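Local coordinates for coiled-coil quantitatively-enriched protein 1 (Schizosaccharomyces pombe, PDB 7CUJ) that links telomeres to the meiotic centrosome, acting as a molecular adaptor needed for telomere clustering, telomere length regulation and chromosome segregation, at residues H219-F224 against V234-V239; F104-E109 against D284-V289; A146-E151 against I162-S167. All coordinates share one frame; numbering follows the deposited sequence.

Contact 1 (H219-F224 against V234-V239); sequences HAIKCF and VNIVGV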
ATOM      1  N   HIS A 219     -21.075 -10.879   7.795  1.00 22.38           N
ATOM      2  CA  HIS A 219     -22.214 -10.531   6.961  1.00 23.97           C
ATOM      3  C   HIS A 219     -21.919 -10.856   5.498  1.00 25.32           C
ATOM      4  O   HIS A 219     -22.772 -11.410   4.807  1.00 26.74           O
ATOM      5  CB  HIS A 219     -22.567  -9.050   7.158  1.00 23.59           C
ATOM      6  CG  HIS A 219     -23.922  -8.673   6.665  1.00 25.34           C
ATOM      7  ND1 HIS A 219     -24.501  -7.457   6.976  1.00 26.42           N
ATOM      8  CD2 HIS A 219     -24.815  -9.335   5.899  1.00 27.58           C
ATOM      9  CE1 HIS A 219     -25.691  -7.382   6.414  1.00 28.72           C
ATOM     10  NE2 HIS A 219     -25.906  -8.523   5.750  1.00 29.81           N
ATOM     11  N   ALA A 220     -20.704 -10.515   5.046  1.00 25.27           N
ATOM     12  CA  ALA A 220     -20.294 -10.708   3.664  1.00 27.58           C
ATOM     13  C   ALA A 220     -20.198 -12.197   3.330  1.00 29.06           C
ATOM     14  O   ALA A 220     -20.675 -12.628   2.281  1.00 32.13           O
ATOM     15  CB  ALA A 220     -18.992  -9.989   3.398  1.00 26.16           C
ATOM     16  N   ILE A 221     -19.583 -12.973   4.228  1.00 28.87           N
ATOM     17  CA  ILE A 221     -19.480 -14.415   4.060  1.00 31.82           C
ATOM     18  C   ILE A 221     -20.884 -15.017   3.953  1.00 35.89           C
ATOM     19  O   ILE A 221     -21.116 -15.904   3.132  1.00 39.04           O
ATOM     20  CB  ILE A 221     -18.635 -15.047   5.186  1.00 29.36           C
ATOM     21  CG1 ILE A 221     -17.149 -14.710   5.017  1.00 27.32           C
ATOM     22  CG2 ILE A 221     -18.863 -16.551   5.266  1.00 28.85           C
ATOM     23  CD1 ILE A 221     -16.323 -14.863   6.274  1.00 23.88           C
ATOM     24  N   LYS A 222     -21.816 -14.510   4.772  1.00 38.01           N
ATOM     25  CA  LYS A 222     -23.196 -14.973   4.778  1.00 41.33           C
ATOM     26  C   LYS A 222     -23.824 -14.804   3.392  1.00 43.35           C
ATOM     27  O   LYS A 222     -24.465 -15.728   2.896  1.00 45.09           O
ATOM     28  CB  LYS A 222     -23.982 -14.321   5.925  1.00 42.09           C
ATOM     29  CG  LYS A 222     -25.409 -13.878   5.617  1.00 45.50           C
ATOM     30  CD  LYS A 222     -26.412 -15.003   5.489  1.00 50.05           C
ATOM     31  CE  LYS A 222     -27.615 -14.616   4.655  1.00 54.11           C
ATOM     32  NZ  LYS A 222     -28.544 -15.756   4.462  1.00 57.39           N
ATOM     33  N   CYS A 223     -23.609 -13.637   2.767  1.00 43.96           N
ATOM     34  CA  CYS A 223     -24.297 -13.267   1.537  1.00 45.75           C
ATOM     35  C   CYS A 223     -23.701 -13.971   0.318  1.00 46.93           C
ATOM     36  O   CYS A 223     -24.331 -14.001  -0.736  1.00 50.69           O
ATOM     37  CB  CYS A 223     -24.272 -11.758   1.320  1.00 45.78           C
ATOM     38  SG  CYS A 223     -25.296 -10.840   2.500  1.00 46.28           S
ATOM     39  N   PHE A 224     -22.489 -14.524   0.460  1.00 44.72           N
ATOM     40  CA  PHE A 224     -21.824 -15.190  -0.652  1.00 47.04           C
ATOM     41  C   PHE A 224     -21.526 -16.648  -0.310  1.00 51.52           C
ATOM     42  O   PHE A 224     -20.790 -17.316  -1.034  1.00 55.39           O
ATOM     43  CB  PHE A 224     -20.587 -14.406  -1.107  1.00 43.68           C
ATOM     44  CG  PHE A 224     -20.895 -13.044  -1.679  1.00 40.71           C
ATOM     45  CD1 PHE A 224     -20.941 -11.928  -0.857  1.00 38.07           C
ATOM     46  CD2 PHE A 224     -21.157 -12.877  -3.032  1.00 41.63           C
ATOM     47  CE1 PHE A 224     -21.238 -10.675  -1.371  1.00 37.65           C
ATOM     48  CE2 PHE A 224     -21.451 -11.622  -3.547  1.00 40.85           C
ATOM     49  CZ  PHE A 224     -21.495 -10.523  -2.716  1.00 38.86           C
ATOM     50  N   VAL A 234     -12.938 -12.642  -3.542  1.00 34.29           N
ATOM     51  CA  VAL A 234     -12.939 -11.319  -4.147  1.00 33.59           C
ATOM     52  C   VAL A 234     -14.153 -10.524  -3.664  1.00 32.01           C
ATOM     53  O   VAL A 234     -14.023  -9.352  -3.310  1.00 28.84           O
ATOM     54  CB  VAL A 234     -12.830 -11.404  -5.685  1.00 36.77           C
ATOM     55  CG1 VAL A 234     -13.283 -10.133  -6.385  1.00 37.09           C
ATOM     56  CG2 VAL A 234     -11.420 -11.772  -6.125  1.00 37.21           C
ATOM     57  N   ASN A 235     -15.317 -11.183  -3.609  1.00 32.85           N
ATOM     58  CA  ASN A 235     -16.579 -10.524  -3.302  1.00 33.12           C
ATOM     59  C   ASN A 235     -16.666 -10.124  -1.829  1.00 29.79           C
ATOM     60  O   ASN A 235     -17.081  -9.006  -1.530  1.00 29.28           O
ATOM     61  CB  ASN A 235     -17.784 -11.340  -3.774  1.00 36.07           C
ATOM     62  CG  ASN A 235     -17.988 -11.265  -5.273  1.00 39.73           C
ATOM     63  OD1 ASN A 235     -17.851 -10.199  -5.871  1.00 40.62           O
ATOM     64  ND2 ASN A 235     -18.322 -12.390  -5.889  1.00 42.71           N
ATOM     65  N   ILE A 236     -16.276 -11.030  -0.919  1.00 28.41           N
ATOM     66  CA  ILE A 236     -16.365 -10.761   0.510  1.00 26.78           C
ATOM     67  C   ILE A 236     -15.386  -9.656   0.911  1.00 24.56           C
ATOM     68  O   ILE A 236     -15.672  -8.894   1.835  1.00 23.09           O
ATOM     69  CB  ILE A 236     -16.217 -12.033   1.380  1.00 27.37           C
ATOM     70  CG1 ILE A 236     -14.812 -12.641   1.309  1.00 27.88           C
ATOM     71  CG2 ILE A 236     -17.302 -13.052   1.054  1.00 27.82           C
ATOM     72  CD1 ILE A 236     -14.564 -13.752   2.308  1.00 28.11           C
ATOM     73  N   VAL A 237     -14.246  -9.571   0.212  1.00 23.46           N
ATOM     74  CA  VAL A 237     -13.268  -8.522   0.464  1.00 21.87           C
ATOM     75  C   VAL A 237     -13.813  -7.199  -0.070  1.00 21.91           C
ATOM     76  O   VAL A 237     -13.769  -6.183   0.623  1.00 20.51           O
ATOM     77  CB  VAL A 237     -11.889  -8.849  -0.142  1.00 21.66           C
ATOM     78  CG1 VAL A 237     -10.954  -7.647  -0.104  1.00 20.86           C
ATOM     79  CG2 VAL A 237     -11.243 -10.044   0.539  1.00 20.97           C
ATOM     80  N   GLY A 238     -14.330  -7.236  -1.305  1.00 23.06           N
ATOM     81  CA  GLY A 238     -14.858  -6.062  -1.979  1.00 23.36           C
ATOM     82  C   GLY A 238     -15.969  -5.393  -1.175  1.00 23.31           C
ATOM     83  O   GLY A 238     -15.951  -4.178  -0.981  1.00 22.35           O
ATOM     84  N   VAL A 239     -16.920  -6.210  -0.697  1.00 23.92           N
ATOM     85  CA  VAL A 239     -18.086  -5.727   0.025  1.00 25.47           C
ATOM     86  C   VAL A 239     -17.622  -5.072   1.325  1.00 23.64           C
ATOM     87  O   VAL A 239     -18.031  -3.957   1.646  1.00 25.62           O
ATOM     88  CB  VAL A 239     -19.112  -6.855   0.269  1.00 26.45           C
ATOM     89  CG1 VAL A 239     -20.172  -6.475   1.293  1.00 27.10           C
ATOM     90  CG2 VAL A 239     -19.771  -7.316  -1.021  1.00 29.86           C
TER

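Contact 2 (F104-E109 against D284-V289); sequences FLFLQE and DIAKNV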
ATOM      1  N   PHE A 104     -21.286 -10.252  23.373  1.00 39.02           N
ATOM      2  CA  PHE A 104     -21.220 -10.471  24.808  1.00 40.48           C
ATOM      3  C   PHE A 104     -22.513  -9.991  25.467  1.00 43.57           C
ATOM      4  O   PHE A 104     -23.099 -10.713  26.275  1.00 45.63           O
ATOM      5  CB  PHE A 104     -19.990  -9.780  25.403  1.00 40.75           C
ATOM      6  CG  PHE A 104     -18.736 -10.617  25.434  1.00 39.77           C
ATOM      7  CD1 PHE A 104     -18.206 -11.152  24.269  1.00 37.57           C
ATOM      8  CD2 PHE A 104     -18.071 -10.854  26.630  1.00 41.74           C
ATOM      9  CE1 PHE A 104     -17.049 -11.918  24.301  1.00 38.03           C
ATOM     10  CE2 PHE A 104     -16.911 -11.617  26.661  1.00 42.01           C
ATOM     11  CZ  PHE A 104     -16.402 -12.147  25.496  1.00 40.06           C
ATOM     12  N   LEU A 105     -22.949  -8.777  25.102  1.00 43.55           N
ATOM     13  CA  LEU A 105     -24.143  -8.171  25.670  1.00 45.66           C
ATOM     14  C   LEU A 105     -25.368  -9.015  25.326  1.00 44.84           C
ATOM     15  O   LEU A 105     -26.236  -9.217  26.175  1.00 46.41           O
ATOM     16  CB  LEU A 105     -24.295  -6.734  25.157  1.00 46.42           C
ATOM     17  CG  LEU A 105     -25.541  -5.985  25.635  1.00 48.77           C
ATOM     18  CD1 LEU A 105     -25.582  -5.877  27.153  1.00 50.41           C
ATOM     19  CD2 LEU A 105     -25.617  -4.603  25.005  1.00 50.49           C
ATOM     20  N   PHE A 106     -25.423  -9.506  24.079  1.00 42.01           N
ATOM     21  CA  PHE A 106     -26.516 -10.358  23.641  1.00 40.67           C
ATOM     22  C   PHE A 106     -26.621 -11.581  24.551  1.00 42.08           C
ATOM     23  O   PHE A 106     -27.706 -11.895  25.037  1.00 43.17           O
ATOM     24  CB  PHE A 106     -26.360 -10.771  22.175  1.00 37.07           C
ATOM     25  CG  PHE A 106     -27.331 -11.834  21.732  1.00 36.92           C
ATOM     26  CD1 PHE A 106     -28.621 -11.500  21.341  1.00 37.96           C
ATOM     27  CD2 PHE A 106     -26.968 -13.175  21.735  1.00 36.60           C
ATOM     28  CE1 PHE A 106     -29.522 -12.481  20.950  1.00 38.05           C
ATOM     29  CE2 PHE A 106     -27.870 -14.155  21.347  1.00 36.94           C
ATOM     30  CZ  PHE A 106     -29.146 -13.807  20.956  1.00 37.52           C
ATOM     31  N   LEU A 107     -25.485 -12.253  24.772  1.00 41.47           N
ATOM     32  CA  LEU A 107     -25.449 -13.493  25.531  1.00 44.10           C
ATOM     33  C   LEU A 107     -25.864 -13.244  26.979  1.00 47.69           C
ATOM     34  O   LEU A 107     -26.538 -14.078  27.580  1.00 49.28           O
ATOM     35  CB  LEU A 107     -24.047 -14.105  25.436  1.00 41.69           C
ATOM     36  CG  LEU A 107     -23.701 -14.750  24.093  1.00 39.27           C
ATOM     37  CD1 LEU A 107     -22.223 -15.096  24.025  1.00 38.50           C
ATOM     38  CD2 LEU A 107     -24.548 -15.988  23.837  1.00 38.33           C
ATOM     39  N   GLN A 108     -25.474 -12.084  27.520  1.00 51.12           N
ATOM     40  CA  GLN A 108     -25.816 -11.696  28.880  1.00 55.62           C
ATOM     41  C   GLN A 108     -27.329 -11.530  29.000  1.00 58.27           C
ATOM     42  O   GLN A 108     -27.946 -12.100  29.897  1.00 61.54           O
ATOM     43  CB  GLN A 108     -25.113 -10.388  29.252  1.00 57.43           C
ATOM     44  CG  GLN A 108     -25.259 -10.003  30.718  1.00 62.63           C
ATOM     45  CD  GLN A 108     -25.172  -8.510  30.919  1.00 66.26           C
ATOM     46  OE1 GLN A 108     -26.100  -7.765  30.612  1.00 68.36           O
ATOM     47  NE2 GLN A 108     -24.047  -8.060  31.448  1.00 69.39           N
ATOM     48  N   GLU A 109     -27.906 -10.745  28.081  1.00 59.24           N
ATOM     49  CA  GLU A 109     -29.304 -10.347  28.144  1.00 62.53           C
ATOM     50  C   GLU A 109     -30.212 -11.521  27.786  1.00 61.39           C
ATOM     51  O   GLU A 109     -31.379 -11.531  28.173  1.00 66.00           O
ATOM     52  CB  GLU A 109     -29.576  -9.145  27.235  1.00 64.06           C
ATOM     53  CG  GLU A 109     -28.876  -7.868  27.671  1.00 68.40           C
ATOM     54  CD  GLU A 109     -29.356  -7.230  28.966  1.00 74.43           C
ATOM     55  OE1 GLU A 109     -30.500  -7.509  29.387  1.00 77.17           O
ATOM     56  OE2 GLU A 109     -28.581  -6.442  29.546  1.00 78.36           O
ATOM     57  N   ASP A 284     -33.467  -5.791  22.884  1.00 60.66           N
ATOM     58  CA  ASP A 284     -34.725  -6.092  22.218  1.00 61.57           C
ATOM     59  C   ASP A 284     -34.591  -7.366  21.389  1.00 57.00           C
ATOM     60  O   ASP A 284     -35.523  -8.168  21.336  1.00 56.21           O
ATOM     61  CB  ASP A 284     -35.237  -4.896  21.410  1.00 66.65           C
ATOM     62  CG  ASP A 284     -35.878  -3.812  22.264  1.00 73.81           C
ATOM     63  OD1 ASP A 284     -35.525  -3.714  23.460  1.00 77.14           O
ATOM     64  OD2 ASP A 284     -36.731  -3.073  21.728  1.00 80.83           O
ATOM     65  N   ILE A 285     -33.425  -7.550  20.755  1.00 51.94           N
ATOM     66  CA  ILE A 285     -33.152  -8.770  20.011  1.00 48.37           C
ATOM     67  C   ILE A 285     -33.057  -9.940  20.990  1.00 48.81           C
ATOM     68  O   ILE A 285     -33.576 -11.018  20.711  1.00 48.28           O
ATOM     69  CB  ILE A 285     -31.901  -8.633  19.116  1.00 44.97           C
ATOM     70  CG1 ILE A 285     -32.153  -7.690  17.936  1.00 45.61           C
ATOM     71  CG2 ILE A 285     -31.423  -9.995  18.637  1.00 41.10           C
ATOM     72  CD1 ILE A 285     -30.893  -7.150  17.294  1.00 43.61           C
ATOM     73  N   ALA A 286     -32.420  -9.702  22.144  1.00 49.57           N
ATOM     74  CA  ALA A 286     -32.186 -10.736  23.141  1.00 51.52           C
ATOM     75  C   ALA A 286     -33.498 -11.185  23.785  1.00 54.06           C
ATOM     76  O   ALA A 286     -33.712 -12.382  23.974  1.00 54.48           O
ATOM     77  CB  ALA A 286     -31.199 -10.250  24.174  1.00 50.82           C
ATOM     78  N   LYS A 287     -34.364 -10.219  24.120  1.00 58.22           N
ATOM     79  CA  LYS A 287     -35.667 -10.494  24.708  1.00 61.54           C
ATOM     80  C   LYS A 287     -36.495 -11.349  23.751  1.00 61.73           C
ATOM     81  O   LYS A 287     -37.099 -12.336  24.167  1.00 63.53           O
ATOM     82  CB  LYS A 287     -36.390  -9.190  25.061  1.00 66.17           C
ATOM     83  CG  LYS A 287     -35.877  -8.488  26.313  1.00 69.64           C
ATOM     84  CD  LYS A 287     -36.402  -7.082  26.501  1.00 74.86           C
ATOM     85  CE  LYS A 287     -35.852  -6.427  27.751  1.00 78.34           C
ATOM     86  NZ  LYS A 287     -36.361  -5.047  27.926  1.00 82.43           N
ATOM     87  N   ASN A 288     -36.487 -10.965  22.467  1.00 60.66           N
ATOM     88  CA  ASN A 288     -37.273 -11.606  21.423  1.00 59.83           C
ATOM     89  C   ASN A 288     -36.855 -13.063  21.239  1.00 55.92           C
ATOM     90  O   ASN A 288     -37.713 -13.931  21.090  1.00 56.94           O
ATOM     91  CB  ASN A 288     -37.177 -10.853  20.094  1.00 60.53           C
ATOM     92  CG  ASN A 288     -38.209  -9.756  19.950  1.00 64.46           C
ATOM     93  OD1 ASN A 288     -39.042  -9.802  19.048  1.00 69.23           O
ATOM     94  ND2 ASN A 288     -38.166  -8.768  20.829  1.00 65.07           N
ATOM     95  N   VAL A 289     -35.540 -13.312  21.226  1.00 52.63           N
ATOM     96  CA  VAL A 289     -34.996 -14.639  20.974  1.00 50.29           C
ATOM     97  C   VAL A 289     -35.301 -15.536  22.173  1.00 52.09           C
ATOM     98  O   VAL A 289     -35.673 -16.695  21.999  1.00 53.27           O
ATOM     99  CB  VAL A 289     -33.490 -14.598  20.636  1.00 46.90           C
ATOM    100  CG1 VAL A 289     -32.868 -15.987  20.581  1.00 43.51           C
ATOM    101  CG2 VAL A 289     -33.218 -13.856  19.336  1.00 44.43           C
TER

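Contact 3 (A146-E151 against I162-S167); sequences AELWAE and IWICVS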
ATOM      1  N   ALA A 146     -22.281 -21.611  33.106  1.00 69.40           N
ATOM      2  CA  ALA A 146     -21.518 -21.783  31.878  1.00 66.05           C
ATOM      3  C   ALA A 146     -20.166 -22.416  32.197  1.00 66.58           C
ATOM      4  O   ALA A 146     -19.616 -22.167  33.267  1.00 67.73           O
ATOM      5  CB  ALA A 146     -21.341 -20.442  31.214  1.00 62.54           C
ATOM      6  N   GLU A 147     -19.634 -23.221  31.264  1.00 65.99           N
ATOM      7  CA  GLU A 147     -18.325 -23.837  31.444  1.00 70.74           C
ATOM      8  C   GLU A 147     -17.753 -24.319  30.108  1.00 65.53           C
ATOM      9  O   GLU A 147     -18.493 -24.551  29.157  1.00 63.81           O
ATOM     10  CB  GLU A 147     -18.398 -24.949  32.495  1.00 77.05           C
ATOM     11  CG  GLU A 147     -17.349 -24.812  33.589  1.00 83.13           C
ATOM     12  CD  GLU A 147     -17.783 -25.255  34.978  1.00 86.16           C
ATOM     13  OE1 GLU A 147     -19.002 -25.280  35.239  1.00 89.65           O
ATOM     14  OE2 GLU A 147     -16.897 -25.567  35.799  1.00 90.38           O
ATOM     15  N   LEU A 148     -16.421 -24.475  30.057  1.00 66.03           N
ATOM     16  CA  LEU A 148     -15.691 -24.838  28.848  1.00 64.44           C
ATOM     17  C   LEU A 148     -15.897 -26.315  28.516  1.00 67.64           C
ATOM     18  O   LEU A 148     -15.972 -27.153  29.414  1.00 70.75           O
ATOM     19  CB  LEU A 148     -14.198 -24.546  29.046  1.00 62.11           C
ATOM     20  CG  LEU A 148     -13.775 -23.076  29.053  1.00 60.16           C
ATOM     21  CD1 LEU A 148     -12.369 -22.920  29.616  1.00 58.67           C
ATOM     22  CD2 LEU A 148     -13.851 -22.473  27.656  1.00 57.12           C
ATOM     23  N   TRP A 149     -15.957 -26.619  27.211  1.00 64.71           N
ATOM     24  CA  TRP A 149     -16.001 -27.984  26.704  1.00 68.47           C
ATOM     25  C   TRP A 149     -14.599 -28.594  26.702  1.00 70.62           C
ATOM     26  O   TRP A 149     -13.603 -27.874  26.632  1.00 69.49           O
ATOM     27  CB  TRP A 149     -16.625 -28.020  25.301  1.00 67.14           C
ATOM     28  CG  TRP A 149     -16.566 -29.362  24.634  1.00 70.36           C
ATOM     29  CD1 TRP A 149     -15.696 -29.763  23.660  1.00 71.45           C
ATOM     30  CD2 TRP A 149     -17.411 -30.496  24.903  1.00 71.97           C
ATOM     31  NE1 TRP A 149     -15.945 -31.061  23.302  1.00 74.50           N
ATOM     32  CE2 TRP A 149     -16.991 -31.538  24.047  1.00 74.44           C
ATOM     33  CE3 TRP A 149     -18.479 -30.731  25.778  1.00 71.90           C
ATOM     34  CZ2 TRP A 149     -17.602 -32.792  24.045  1.00 76.26           C
ATOM     35  CZ3 TRP A 149     -19.081 -31.970  25.777  1.00 74.42           C
ATOM     36  CH2 TRP A 149     -18.648 -32.985  24.920  1.00 76.87           C
ATOM     37  N   ALA A 150     -14.546 -29.931  26.776  1.00 74.25           N
ATOM     38  CA  ALA A 150     -13.322 -30.705  26.633  1.00 77.35           C
ATOM     39  C   ALA A 150     -13.669 -32.146  26.269  1.00 82.28           C
ATOM     40  O   ALA A 150     -14.727 -32.646  26.654  1.00 86.01           O
ATOM     41  CB  ALA A 150     -12.514 -30.646  27.910  1.00 75.99           C
ATOM     42  N   GLU A 151     -12.769 -32.806  25.527  1.00 84.74           N
ATOM     43  CA  GLU A 151     -12.910 -34.222  25.222  1.00 87.59           C
ATOM     44  C   GLU A 151     -12.647 -35.035  26.496  1.00 91.23           C
ATOM     45  O   GLU A 151     -13.641 -35.407  27.151  1.00 92.43           O
ATOM     46  CB  GLU A 151     -11.945 -34.636  24.108  1.00 88.73           C
ATOM     47  CG  GLU A 151     -12.104 -36.086  23.673  1.00 91.59           C
ATOM     48  CD  GLU A 151     -10.984 -36.641  22.806  1.00 92.37           C
ATOM     49  OE1 GLU A 151     -10.099 -35.858  22.401  1.00 91.99           O
ATOM     50  OE2 GLU A 151     -10.996 -37.860  22.543  1.00 97.48           O
ATOM     51  N   ILE A 162     -24.994 -23.596  29.637  1.00 57.37           N
ATOM     52  CA  ILE A 162     -24.326 -23.367  28.359  1.00 55.24           C
ATOM     53  C   ILE A 162     -22.886 -23.889  28.401  1.00 55.56           C
ATOM     54  O   ILE A 162     -22.109 -23.511  29.275  1.00 54.83           O
ATOM     55  CB  ILE A 162     -24.410 -21.883  27.921  1.00 53.16           C
ATOM     56  CG1 ILE A 162     -23.694 -21.630  26.591  1.00 51.07           C
ATOM     57  CG2 ILE A 162     -23.924 -20.938  29.011  1.00 53.52           C
ATOM     58  CD1 ILE A 162     -24.138 -20.372  25.869  1.00 47.92           C
ATOM     59  N   TRP A 163     -22.547 -24.770  27.446  1.00 56.14           N
ATOM     60  CA  TRP A 163     -21.171 -25.144  27.150  1.00 56.32           C
ATOM     61  C   TRP A 163     -20.535 -24.070  26.268  1.00 53.64           C
ATOM     62  O   TRP A 163     -21.170 -23.591  25.328  1.00 52.23           O
ATOM     63  CB  TRP A 163     -21.115 -26.504  26.436  1.00 59.56           C
ATOM     64  CG  TRP A 163     -21.364 -27.717  27.281  1.00 66.23           C
ATOM     65  CD1 TRP A 163     -22.463 -28.526  27.236  1.00 67.86           C
ATOM     66  CD2 TRP A 163     -20.483 -28.298  28.264  1.00 70.34           C
ATOM     67  NE1 TRP A 163     -22.338 -29.556  28.128  1.00 71.98           N
ATOM     68  CE2 TRP A 163     -21.136 -29.443  28.774  1.00 73.34           C
ATOM     69  CE3 TRP A 163     -19.221 -27.962  28.771  1.00 71.79           C
ATOM     70  CZ2 TRP A 163     -20.569 -30.247  29.763  1.00 76.61           C
ATOM     71  CZ3 TRP A 163     -18.662 -28.757  29.749  1.00 75.72           C
ATOM     72  CH2 TRP A 163     -19.327 -29.885  30.237  1.00 78.75           C
ATOM     73  N   ILE A 164     -19.280 -23.705  26.571  1.00 51.90           N
ATOM     74  CA  ILE A 164     -18.479 -22.837  25.716  1.00 49.21           C
ATOM     75  C   ILE A 164     -17.382 -23.679  25.070  1.00 49.72           C
ATOM     76  O   ILE A 164     -16.474 -24.145  25.757  1.00 50.56           O
ATOM     77  CB  ILE A 164     -17.878 -21.648  26.500  1.00 48.57           C
ATOM     78  CG1 ILE A 164     -18.933 -20.841  27.262  1.00 46.81           C
ATOM     79  CG2 ILE A 164     -17.029 -20.764  25.593  1.00 46.87           C
ATOM     80  CD1 ILE A 164     -20.030 -20.261  26.397  1.00 44.97           C
ATOM     81  N   CYS A 165     -17.459 -23.839  23.744  1.00 48.73           N
ATOM     82  CA  CYS A 165     -16.572 -24.739  23.025  1.00 51.98           C
ATOM     83  C   CYS A 165     -15.667 -23.961  22.071  1.00 51.19           C
ATOM     84  O   CYS A 165     -16.132 -23.136  21.286  1.00 49.87           O
ATOM     85  CB  CYS A 165     -17.367 -25.781  22.247  1.00 53.76           C
ATOM     86  SG  CYS A 165     -16.350 -27.146  21.628  1.00 57.19           S
ATOM     87  N   VAL A 166     -14.364 -24.244  22.153  1.00 52.43           N
ATOM     88  CA  VAL A 166     -13.384 -23.740  21.208  1.00 51.57           C
ATOM     89  C   VAL A 166     -13.506 -24.567  19.931  1.00 53.76           C
ATOM     90  O   VAL A 166     -13.523 -25.793  19.990  1.00 55.44           O
ATOM     91  CB  VAL A 166     -11.964 -23.790  21.808  1.00 53.38           C
ATOM     92  CG1 VAL A 166     -10.880 -23.676  20.749  1.00 54.02           C
ATOM     93  CG2 VAL A 166     -11.772 -22.732  22.883  1.00 51.35           C
ATOM     94  N   SER A 167     -13.589 -23.880  18.783  1.00 53.61           N
ATOM     95  CA  SER A 167     -13.915 -24.503  17.509  1.00 56.85           C
ATOM     96  C   SER A 167     -12.882 -25.562  17.122  1.00 62.56           C
ATOM     97  O   SER A 167     -13.184 -26.462  16.342  1.00 65.05           O
ATOM     98  CB  SER A 167     -14.104 -23.472  16.422  1.00 54.44           C
ATOM     99  OG  SER A 167     -12.871 -22.862  16.074  1.00 54.00           O
TER

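Contact 1 (H219-F224 against V234-V239)
Phe224 lays one face of its ring against Asn235, whose CB stands over it 3.8 Å from the ring centroid, a CH-pi contact. The amide plane of Asn235 is turned only 21° from the ring, and its OD1 accepts the backbone N-H groups of Val315 and Ala316. At the far end of the ring, CE1 of Phe224 meets CG2 of Val239 at 3.7 Å, bridging Asn235 and Val239, one turn apart on the helix. Its CG is anti to the carbonyl carbon (chi1 -65°), which sends the ring across to the partner helix just where helix 217-223 ends. Ala220 is where the backbones come nearest: its CB lies 4.0 Å from CB of Ile236. Beyond it, CG1 of Ile221 touches CD1 of Ile236 at 3.9 Å. The short segments belong to two consecutive helices crossing at 140°, roughly antiparallel, their axes 8.8 Å apart. Helix 47-65 meets Ile221 on one helix and Val237 on the other. No hydrogen bond joins the segments; the pair is held here by buried apolar surface, while the Asn235 amide spends its oxygen on the last residues of this fragment.

Contact 2 (F104-E109 against D284-V289)
This is a buried helix-helix contact between two pieces far apart in sequence, helix 102-112 and the long helix 275-294, lying beside strand 11-16, outermost in the parallel sheet of this chain. The segments point in broadly the same direction, at 42° to each other, with their axes 8.7 Å apart. Phe106 and Ala286 bring the backbones closest. The small methyl of Ala286 permits this: its CB sits 3.6 Å from CB of Glu109, one turn further along the first helix. Phe106 does the rest with one side of its ring. With CG anti to the backbone N (chi1 170°), the ring reaches over to helix 275-294, and CE1 lies 3.9 Å from CA of Ala286 and equally 3.9 Å from CG2 of Ile285. The Phe106 and Ile285 side chains cross at about a right angle. Val289 approaches the ring at its edge, near the plane, with CG2 at 4.3 Å from CE1 of Phe106. Ile14 of strand 11-16 touches both Phe106 and Ile285, tying the pair to the sheet. No hydrogen bond crosses between the segments, so the chemistry is that of apolar packing. Glu109 adds its aliphatic CB, but its chain bends at chi2 (-68°) and its carboxylate turns out of the apolar patch toward Arg283 and Lys112, whose long, weak ion pairs probably steady it only slightly.

Contact 3 (A146-E151 against I162-S167)
Trp149 and Trp163 meet edge-to-face at the tight end of this parallel strand pair. CE3 of Trp149 lies over the centre of the Trp163 ring system, 4.0 Å from its CD2, and the six-membered rings stand at 88°. CG of Trp149 is anti to the backbone N (chi1 173°), which turns the indole toward the second strand, where its CD1 also meets SG of Cys165 at 3.4 Å, a sulfur-aromatic contact oblique to the five-membered ring. The edge of Trp163 in turn faces the backbone, with CZ3 3.1 Å from O of Leu148 in the ring plane. Three hydrogen bonds stitch the strands: N of Ile164 to O of Glu147 (2.8 Å, nearly straight at 167°), N of Trp149 to O of Ile164 (2.9 Å) and N of Glu147 to O of Ile162 (3.2 Å). CB of Ala146 touches CG2 of Ile162 at 3.4 Å. Looser is the exposed edge strand, with Glu147 on the Trp163 face and Leu148 on the other. The Glu147 carboxylate makes a long, weak ion pair with Lys140; CD2 of Leu148 rests on O (3.6 Å) and CG2 of Ile164, though the residue stays exposed. These adjacent strands of an alpha/beta sheet follow each other with no helix seen between them, residues 152-158 being unmodelled. Strand 162-166 continues inward to 121-126, whose Phe123 stacks on Trp163; helix 129-141 lies against Leu148 and Ile164, and Ser172 of helix 170-173 hydrogen-bonds NE1 of Trp149.

In the fold
Contacts 2 and 3 belong to the part of the chain built on the six-stranded parallel sheet. Contact 3 pairs its last two strands, whereas contact 2 packs where helices 102-112 and 275-294 lie against strand 11-16; helix 129-141 touches residues of both. Their centres are 20 Å apart and their nearest atoms about 5 Å. Contact 1 is 26 Å from contact 2 and 29 Å from contact 3, centre to centre. Along the chain, 104-109 comes first, then contact 3, then contact 1, and 284-289 follows both in sequence. Contact 2 thus joins an early and a late helix beside the sheet, while contact 1 is a separate helical packing on the opposite side of the chain's centre.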